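Local atomic coordinates of 3-oxoacyl-[acyl-carrier-protein] synthase 2 (Rickettsia rickettsii, PDB entry 4JGA), a protein that probably catalyses the condensation of acyl chains with malonyl-ACP that lengthens them by two carbons in fatty acid synthesis. Residues V33-V41 / F375-P386; G301-M310 / G424-K432. One frame throughout, in Å; residues are numbered along the deposited sequence.

Overall arrangement
Past strand 18-26, the chain forms helix 33-41, whose partner comes only after 333 further residues: contact 1 closes this long loop on helix 368-382 and strand 384-385, joining the N-terminal and C-terminal parts of the beta-ketoacyl synthase. Helix 300-312 lies inside that loop, but its partner, strand 425-432, follows beyond it, so contact 2 crosses contact 1 along the chain and does not nest within it. Contact 2 closes a loop of 113 residues and seats its helix on the central mixed sheet. The centres are about 22 Å apart, yet helix 368-382 bridges them: I380 CD1 packs 3.7 Å from I431 CG2, on the strand that contact 2 uses.

Contact 1 (V33-V41 / F375-P386); sequences VNSSWKNIV and FSALAIRDQIAP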
loop_
_atom_site.group_PDB
_atom_site.type_symbol
_atom_site.label_atom_id
_atom_site.label_comp_id
_atom_site.label_asym_id
_atom_site.label_seq_id
_atom_site.Cartn_x
_atom_site.Cartn_y
_atom_site.Cartn_z
ATOM N N VAL A 33 4.015 -21.250 -12.998
ATOM C CA VAL A 33 4.548 -21.937 -11.826
ATOM C C VAL A 33 5.409 -23.145 -12.237
ATOM O O VAL A 33 6.495 -23.339 -11.699
ATOM C CB VAL A 33 3.411 -22.380 -10.886
ATOM C CG1 VAL A 33 3.945 -23.285 -9.786
ATOM C CG2 VAL A 33 2.711 -21.172 -10.274
ATOM N N ASN A 34 4.957 -23.938 -13.198
ATOM C CA ASN A 34 5.635 -25.210 -13.485
ATOM C C ASN A 34 6.998 -24.994 -14.076
ATOM O O ASN A 34 7.945 -25.621 -13.663
ATOM C CB ASN A 34 4.832 -26.056 -14.448
ATOM C CG ASN A 34 3.618 -26.649 -13.806
ATOM O OD1 ASN A 34 3.537 -26.811 -12.581
ATOM N ND2 ASN A 34 2.646 -26.973 -14.628
ATOM N N SER A 35 7.098 -24.093 -15.034
ATOM C CA SER A 35 8.383 -23.831 -15.654
ATOM C C SER A 35 9.321 -23.140 -14.639
ATOM O O SER A 35 10.488 -23.508 -14.562
ATOM C CB SER A 35 8.213 -23.009 -16.934
ATOM O OG SER A 35 7.623 -21.754 -16.644
ATOM N N SER A 36 8.815 -22.161 -13.870
ATOM C CA SER A 36 9.651 -21.461 -12.888
ATOM C C SER A 36 10.242 -22.453 -11.865
ATOM O O SER A 36 11.430 -22.414 -11.561
ATOM C CB SER A 36 8.870 -20.365 -12.140
ATOM O OG SER A 36 8.413 -19.340 -12.986
ATOM N N TRP A 37 9.391 -23.334 -11.335
ATOM C CA TRP A 37 9.779 -24.226 -10.240
ATOM C C TRP A 37 10.738 -25.291 -10.744
ATOM O O TRP A 37 11.722 -25.570 -10.070
ATOM C CB TRP A 37 8.546 -24.837 -9.574
ATOM C CG TRP A 37 8.826 -25.750 -8.452
ATOM C CD1 TRP A 37 8.475 -27.078 -8.358
ATOM C CD2 TRP A 37 9.535 -25.440 -7.254
ATOM N NE1 TRP A 37 8.928 -27.593 -7.180
ATOM C CE2 TRP A 37 9.578 -26.612 -6.481
ATOM C CE3 TRP A 37 10.125 -24.275 -6.755
ATOM C CZ2 TRP A 37 10.186 -26.649 -5.220
ATOM C CZ3 TRP A 37 10.728 -24.312 -5.533
ATOM C CH2 TRP A 37 10.766 -25.482 -4.772
ATOM N N LYS A 38 10.491 -25.857 -11.934
ATOM C CA LYS A 38 11.473 -26.783 -12.518
ATOM C C LYS A 38 12.844 -26.106 -12.623
ATOM O O LYS A 38 13.862 -26.694 -12.251
ATOM C CB LYS A 38 11.040 -27.355 -13.891
ATOM N N ASN A 39 12.882 -24.879 -13.138
ATOM C CA ASN A 39 14.166 -24.180 -13.291
ATOM C C ASN A 39 14.861 -23.828 -11.987
ATOM O O ASN A 39 16.094 -23.960 -11.880
ATOM C CB ASN A 39 14.023 -22.950 -14.180
ATOM C CG ASN A 39 13.919 -23.334 -15.641
ATOM O OD1 ASN A 39 14.449 -24.357 -16.054
ATOM N ND2 ASN A 39 13.236 -22.536 -16.410
ATOM N N ILE A 40 14.073 -23.427 -10.984
ATOM C CA ILE A 40 14.616 -23.190 -9.650
ATOM C C ILE A 40 15.286 -24.442 -9.109
ATOM O O ILE A 40 16.471 -24.437 -8.717
ATOM C CB ILE A 40 13.524 -22.741 -8.667
ATOM C CG1 ILE A 40 13.084 -21.295 -8.961
ATOM C CG2 ILE A 40 13.979 -22.910 -7.222
ATOM C CD1 ILE A 40 14.126 -20.219 -8.694
ATOM N N VAL A 41 14.536 -25.531 -9.104
ATOM C CA VAL A 41 15.053 -26.797 -8.566
ATOM C C VAL A 41 16.283 -27.264 -9.343
ATOM O O VAL A 41 17.222 -27.837 -8.758
ATOM C CB VAL A 41 13.908 -27.833 -8.529
ATOM C CG1 VAL A 41 14.409 -29.244 -8.387
ATOM C CG2 VAL A 41 12.954 -27.488 -7.379
ATOM N N PHE A 375 7.411 -20.523 -3.691
ATOM C CA PHE A 375 8.508 -21.511 -3.659
ATOM C C PHE A 375 8.459 -22.331 -2.379
ATOM O O PHE A 375 8.714 -23.545 -2.405
ATOM C CB PHE A 375 9.889 -20.856 -3.809
ATOM C CG PHE A 375 10.123 -20.182 -5.138
ATOM C CD1 PHE A 375 9.426 -20.537 -6.271
ATOM C CD2 PHE A 375 11.085 -19.182 -5.246
ATOM C CE1 PHE A 375 9.689 -19.923 -7.480
ATOM C CE2 PHE A 375 11.342 -18.539 -6.463
ATOM C CZ PHE A 375 10.645 -18.924 -7.575
ATOM N N SER A 376 8.107 -21.666 -1.274
ATOM C CA SER A 376 8.014 -22.309 0.038
ATOM C C SER A 376 6.921 -23.391 0.075
ATOM O O SER A 376 7.154 -24.516 0.560
ATOM C CB SER A 376 7.804 -21.260 1.139
ATOM O OG SER A 376 8.930 -20.373 1.250
ATOM N N ALA A 377 5.762 -23.068 -0.499
ATOM C CA ALA A 377 4.701 -24.027 -0.635
ATOM C C ALA A 377 5.099 -25.207 -1.534
ATOM O O ALA A 377 4.727 -26.345 -1.280
ATOM C CB ALA A 377 3.469 -23.341 -1.184
ATOM N N LEU A 378 5.790 -24.918 -2.623
ATOM C CA LEU A 378 6.225 -25.969 -3.540
ATOM C C LEU A 378 7.300 -26.860 -2.911
ATOM O O LEU A 378 7.369 -28.024 -3.211
ATOM C CB LEU A 378 6.705 -25.363 -4.881
ATOM C CG LEU A 378 5.584 -24.693 -5.678
ATOM C CD1 LEU A 378 6.122 -23.760 -6.751
ATOM C CD2 LEU A 378 4.709 -25.723 -6.315
ATOM N N ALA A 379 8.151 -26.295 -2.053
ATOM C CA ALA A 379 9.129 -27.116 -1.332
ATOM C C ALA A 379 8.424 -28.183 -0.486
ATOM O O ALA A 379 8.908 -29.309 -0.344
ATOM C CB ALA A 379 10.028 -26.260 -0.450
ATOM N N ILE A 380 7.278 -27.810 0.075
ATOM C CA ILE A 380 6.451 -28.758 0.816
ATOM C C ILE A 380 5.839 -29.763 -0.151
ATOM O O ILE A 380 5.876 -30.962 0.102
ATOM C CB ILE A 380 5.310 -28.067 1.576
ATOM C CG1 ILE A 380 5.865 -27.351 2.799
ATOM C CG2 ILE A 380 4.247 -29.063 2.019
ATOM C CD1 ILE A 380 4.911 -26.324 3.399
ATOM N N ARG A 381 5.257 -29.268 -1.248
ATOM C CA ARG A 381 4.635 -30.189 -2.228
ATOM C C ARG A 381 5.630 -31.247 -2.729
ATOM O O ARG A 381 5.276 -32.427 -2.806
ATOM C CB ARG A 381 4.039 -29.456 -3.421
ATOM C CG ARG A 381 3.164 -30.373 -4.277
ATOM C CD ARG A 381 2.814 -29.783 -5.638
ATOM N NE ARG A 381 3.999 -29.686 -6.469
ATOM C CZ ARG A 381 4.072 -29.012 -7.612
ATOM N NH1 ARG A 381 3.016 -28.391 -8.109
ATOM N NH2 ARG A 381 5.222 -28.969 -8.265
ATOM N N ASP A 382 6.861 -30.828 -3.039
ATOM C CA ASP A 382 7.822 -31.703 -3.681
ATOM C C ASP A 382 8.929 -32.182 -2.745
ATOM O O ASP A 382 9.828 -32.884 -3.180
ATOM C CB ASP A 382 8.419 -31.042 -4.927
ATOM C CG ASP A 382 7.375 -30.803 -6.017
ATOM O OD1 ASP A 382 6.253 -31.364 -5.929
ATOM O OD2 ASP A 382 7.653 -30.007 -6.940
ATOM N N GLN A 383 8.840 -31.833 -1.455
ATOM C CA GLN A 383 9.813 -32.315 -0.464
ATOM C C GLN A 383 11.226 -32.086 -0.980
ATOM O O GLN A 383 12.079 -32.975 -1.043
ATOM C CB GLN A 383 9.564 -33.783 -0.127
ATOM C CG GLN A 383 8.196 -34.039 0.491
ATOM C CD GLN A 383 8.059 -33.409 1.870
ATOM O OE1 GLN A 383 8.651 -33.882 2.840
ATOM N NE2 GLN A 383 7.299 -32.325 1.955
ATOM N N ILE A 384 11.468 -30.839 -1.338
ATOM C CA ILE A 384 12.758 -30.441 -1.824
ATOM C C ILE A 384 13.023 -28.976 -1.512
ATOM O O ILE A 384 12.140 -28.139 -1.626
ATOM C CB ILE A 384 12.906 -30.740 -3.327
ATOM C CG1 ILE A 384 14.349 -30.566 -3.765
ATOM C CG2 ILE A 384 12.011 -29.873 -4.171
ATOM C CD1 ILE A 384 14.623 -31.210 -5.109
ATOM N N ALA A 385 14.254 -28.708 -1.093
ATOM C CA ALA A 385 14.713 -27.378 -0.820
ATOM C C ALA A 385 15.506 -26.896 -2.026
ATOM O O ALA A 385 16.441 -27.577 -2.463
ATOM C CB ALA A 385 15.617 -27.404 0.410
ATOM N N PRO A 386 15.147 -25.737 -2.568
ATOM C CA PRO A 386 15.880 -25.169 -3.680
ATOM C C PRO A 386 17.273 -24.682 -3.257
ATOM O O PRO A 386 17.479 -24.354 -2.084
ATOM C CB PRO A 386 14.974 -24.026 -4.144
ATOM C CG PRO A 386 14.205 -23.644 -2.958
ATOM C CD PRO A 386 14.049 -24.872 -2.117
HETATM O O HOH W 1 2.151 -26.838 -10.326
HETATM O O HOH W 2 5.472 -27.961 -10.997
#
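A chi1 of -180° carries the W37 indole away from its backbone N and across to D382, whose CG stands anti to its own carbonyl carbon, and indole and carboxylate meet between the two helices. W37 NE1 donates to D382 OD2 at 2.7 Å, the oxygen lying near the indole plane but being approached on its anti side; the N-H...O angle of 144° leaves the bond well bent. R381, its chain folded at chi3, turns back and grips the same carboxylate side-on, NE to OD1 at 2.9 Å and NH2 to OD2 at 3.0 Å, a salt bridge whose two-point hold limits the carboxylate's rotation. OD2 thus accepts from the indole and the guanidinium, both from one face of its plane. Two waters, each bonded to N34 OD1, continue from R381 NH1 and NH2 to helix 33-41.

The indole is a knob in the hole formed by F375, L378, A379 and D382, where helix 33-41 crosses helix segment 375-382 at -75°. L378 CB lies over the centre of the six-membered ring in a CH-pi contact, 3.5 Å from W37 CE2, while V41 CG2 of the indole's own helix covers the rim of the opposite face. This interface packs two helices of the thiolase-like fold on the same side of strand 18-26, whose L23 and L25 also touch it.

F375 is slid aside from W37, the planes near parallel and the rings barely overlapping; I40 CG1 approaches the phenyl off-centre. Farther along, V41 CG1 and I384 CD1 meet tip to tip at 3.8 Å, and I40 CG2 presses tightly on P386 CB at 3.4 Å.

Contact 2 (G301-M310 / G424-K432); sequences GAYRAMRDAM and GTNASLVIK
N426 brings a buried amide directly against the bare backbone of G301, a polar group packed on a helix without bonding to it: ND2 lies 3.5 Å from G301 CA. Its chi1 of -50° sets the amide beside the strand's own backbone N, and from there it leans back toward the N-terminal end of segment 301-310, with OD1 coming near A302. Its main partner lies outside, where ND2 donates to D288 OD1.

Two residues on, S428 also faces the helix without bonding to it. Its CB rests 3.5 Å from A305 O, and its OG touches A305 CB and M306 CG, both at 3.6 Å, but the hydroxyl bonds elsewhere, to OD1 of N418, a residue of the potassium site. No hydrogen bond joins helix and strand; N426 ND2 and S428 OG find their partners in D288 and N418.

Small helix residues permit this close seating: A305 CB faces N426 CB at 4.0 Å, and A309 CB sits between S428 and V430, 3.9 Å from V430 CG2. M310 CG adds a looser touch on V430. The axes of segments 301-310 and 425-432 approach to 7.1 Å, inclined by 29°.

In this layered alpha-beta fold, helix 300-312 lies along strand 425-432 and also touches T286 of strand 278-287 and F420 and N418 of strand 414-421, the two antiparallel neighbours. On the other face of the sheet, A427 and L429 meet helix 187-200, while L429 and I431 pack against helix 368-382.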
loop_
_atom_site.group_PDB
_atom_site.type_symbol
_atom_site.label_atom_id
_atom_site.label_comp_id
_atom_site.label_asym_id
_atom_site.label_seq_id
_atom_site.Cartn_x
_atom_site.Cartn_y
_atom_site.Cartn_z
ATOM N N GLY A 301 14.665 -6.469 14.339
ATOM C CA GLY A 301 13.389 -6.554 13.635
ATOM C C GLY A 301 13.208 -7.899 12.929
ATOM O O GLY A 301 12.148 -8.514 13.014
ATOM N N ALA A 302 14.275 -8.365 12.290
ATOM C CA ALA A 302 14.261 -9.639 11.575
ATOM C C ALA A 302 14.071 -10.791 12.550
ATOM O O ALA A 302 13.219 -11.642 12.314
ATOM C CB ALA A 302 15.540 -9.811 10.753
ATOM N N TYR A 303 14.841 -10.783 13.645
ATOM C CA TYR A 303 14.738 -11.790 14.685
ATOM C C TYR A 303 13.333 -11.854 15.250
ATOM O O TYR A 303 12.770 -12.927 15.399
ATOM C CB TYR A 303 15.743 -11.501 15.819
ATOM C CG TYR A 303 15.655 -12.426 17.022
ATOM C CD1 TYR A 303 14.816 -12.125 18.062
ATOM C CD2 TYR A 303 16.372 -13.613 17.083
ATOM C CE1 TYR A 303 14.706 -12.962 19.153
ATOM C CE2 TYR A 303 16.290 -14.464 18.171
ATOM C CZ TYR A 303 15.435 -14.133 19.199
ATOM O OH TYR A 303 15.299 -14.916 20.324
ATOM N N ARG A 304 12.768 -10.694 15.588
ATOM C CA ARG A 304 11.437 -10.638 16.138
ATOM C C ARG A 304 10.373 -11.115 15.150
ATOM O O ARG A 304 9.445 -11.777 15.543
ATOM C CB ARG A 304 11.112 -9.223 16.618
ATOM C CG ARG A 304 11.854 -8.826 17.902
ATOM C CD ARG A 304 11.722 -7.333 18.179
ATOM N NE ARG A 304 10.321 -6.973 18.202
ATOM C CZ ARG A 304 9.754 -6.022 17.469
ATOM N NH1 ARG A 304 10.468 -5.175 16.725
ATOM N NH2 ARG A 304 8.438 -5.876 17.541
ATOM N N ALA A 305 10.478 -10.738 13.883
ATOM C CA ALA A 305 9.492 -11.183 12.904
ATOM C C ALA A 305 9.431 -12.711 12.827
ATOM O O ALA A 305 8.351 -13.293 12.815
ATOM C CB ALA A 305 9.786 -10.606 11.546
ATOM N N MET A 306 10.602 -13.344 12.769
ATOM C CA MET A 306 10.677 -14.800 12.759
ATOM C C MET A 306 10.084 -15.378 14.040
ATOM O O MET A 306 9.242 -16.276 14.008
ATOM C CB MET A 306 12.124 -15.284 12.586
ATOM C CG MET A 306 12.685 -14.969 11.201
ATOM S SD MET A 306 14.332 -15.659 10.960
ATOM C CE MET A 306 15.314 -14.579 12.013
ATOM N N ARG A 307 10.525 -14.836 15.159
ATOM C CA ARG A 307 10.092 -15.326 16.443
ATOM C C ARG A 307 8.579 -15.208 16.597
ATOM O O ARG A 307 7.918 -16.154 17.027
ATOM C CB ARG A 307 10.784 -14.556 17.563
ATOM C CG ARG A 307 10.483 -15.083 18.958
ATOM C CD ARG A 307 10.737 -14.014 20.012
ATOM N NE ARG A 307 9.960 -12.811 19.667
ATOM C CZ ARG A 307 10.157 -11.611 20.208
ATOM N NH1 ARG A 307 11.089 -11.434 21.130
ATOM N NH2 ARG A 307 9.402 -10.591 19.824
ATOM N N ASP A 308 8.048 -14.045 16.261
ATOM C CA ASP A 308 6.607 -13.813 16.362
ATOM C C ASP A 308 5.789 -14.685 15.396
ATOM O O ASP A 308 4.689 -15.076 15.704
ATOM C CB ASP A 308 6.288 -12.354 16.065
ATOM C CG ASP A 308 6.850 -11.396 17.130
ATOM O OD1 ASP A 308 7.438 -11.841 18.152
ATOM O OD2 ASP A 308 6.684 -10.190 16.879
ATOM N N ALA A 309 6.341 -14.962 14.229
ATOM C CA ALA A 309 5.620 -15.751 13.241
ATOM C C ALA A 309 5.387 -17.153 13.790
ATOM O O ALA A 309 4.302 -17.703 13.672
ATOM C CB ALA A 309 6.378 -15.788 11.931
ATOM N N MET A 310 6.386 -17.661 14.503
ATOM C CA MET A 310 6.315 -18.986 15.134
ATOM C C MET A 310 5.438 -19.004 16.363
ATOM O O MET A 310 4.672 -19.944 16.556
ATOM C CB MET A 310 7.718 -19.492 15.443
ATOM C CG MET A 310 8.469 -19.884 14.187
ATOM S SD MET A 310 10.058 -20.628 14.546
ATOM C CE MET A 310 10.982 -19.283 15.226
ATOM N N GLY A 424 13.127 -0.250 7.337
ATOM C CA GLY A 424 13.207 -1.222 8.390
ATOM C C GLY A 424 11.991 -2.128 8.578
ATOM O O GLY A 424 11.728 -2.585 9.684
ATOM N N THR A 425 11.295 -2.456 7.507
ATOM C CA THR A 425 10.060 -3.203 7.646
ATOM C C THR A 425 10.343 -4.711 7.425
ATOM O O THR A 425 11.082 -5.063 6.508
ATOM C CB THR A 425 8.961 -2.655 6.717
ATOM O OG1 THR A 425 7.757 -3.396 6.931
ATOM C CG2 THR A 425 9.364 -2.712 5.206
ATOM N N ASN A 426 9.804 -5.570 8.280
ATOM C CA ASN A 426 10.105 -7.009 8.249
ATOM C C ASN A 426 8.835 -7.824 8.290
ATOM O O ASN A 426 7.919 -7.519 9.064
ATOM C CB ASN A 426 10.946 -7.425 9.438
ATOM C CG ASN A 426 12.163 -6.529 9.622
ATOM O OD1 ASN A 426 13.155 -6.666 8.912
ATOM N ND2 ASN A 426 12.079 -5.601 10.553
ATOM N N ALA A 427 8.779 -8.839 7.441
ATOM C CA ALA A 427 7.669 -9.764 7.473
ATOM C C ALA A 427 8.179 -11.209 7.372
ATOM O O ALA A 427 9.070 -11.506 6.549
ATOM C CB ALA A 427 6.696 -9.446 6.357
ATOM N N SER A 428 7.623 -12.079 8.211
ATOM C CA SER A 428 7.898 -13.524 8.166
ATOM C C SER A 428 6.585 -14.290 8.137
ATOM O O SER A 428 5.615 -13.928 8.844
ATOM C CB SER A 428 8.716 -13.974 9.373
ATOM O OG SER A 428 10.015 -13.419 9.304
ATOM N N LEU A 429 6.558 -15.328 7.313
ATOM C CA LEU A 429 5.400 -16.169 7.156
ATOM C C LEU A 429 5.775 -17.634 7.437
ATOM O O LEU A 429 6.846 -18.089 7.031
ATOM C CB LEU A 429 4.856 -16.029 5.740
ATOM C CG LEU A 429 4.200 -14.671 5.436
ATOM C CD1 LEU A 429 4.053 -14.461 3.914
ATOM C CD2 LEU A 429 2.870 -14.542 6.168
ATOM N N VAL A 430 4.895 -18.340 8.140
ATOM C CA VAL A 430 5.044 -19.766 8.381
ATOM C C VAL A 430 3.892 -20.535 7.709
ATOM O O VAL A 430 2.702 -20.231 7.896
ATOM C CB VAL A 430 5.077 -20.123 9.879
ATOM C CG1 VAL A 430 5.120 -21.643 10.082
ATOM C CG2 VAL A 430 6.257 -19.465 10.549
ATOM N N ILE A 431 4.274 -21.576 6.976
ATOM C CA ILE A 431 3.350 -22.426 6.275
ATOM C C ILE A 431 3.577 -23.842 6.747
ATOM O O ILE A 431 4.714 -24.250 6.985
ATOM C CB ILE A 431 3.657 -22.440 4.776
ATOM C CG1 ILE A 431 3.487 -21.054 4.199
ATOM C CG2 ILE A 431 2.698 -23.372 4.047
ATOM C CD1 ILE A 431 4.052 -21.004 2.763
ATOM N N LYS A 432 2.508 -24.611 6.830
ATOM C CA LYS A 432 2.662 -26.001 7.142
ATOM C C LYS A 432 1.925 -26.877 6.150
ATOM O O LYS A 432 0.939 -26.495 5.575
ATOM C CB LYS A 432 2.268 -26.277 8.601
ATOM C CG LYS A 432 0.838 -26.654 8.795
ATOM C CD LYS A 432 0.547 -27.100 10.197
ATOM C CE LYS A 432 -0.941 -27.353 10.323
ATOM N NZ LYS A 432 -1.326 -28.115 11.538
#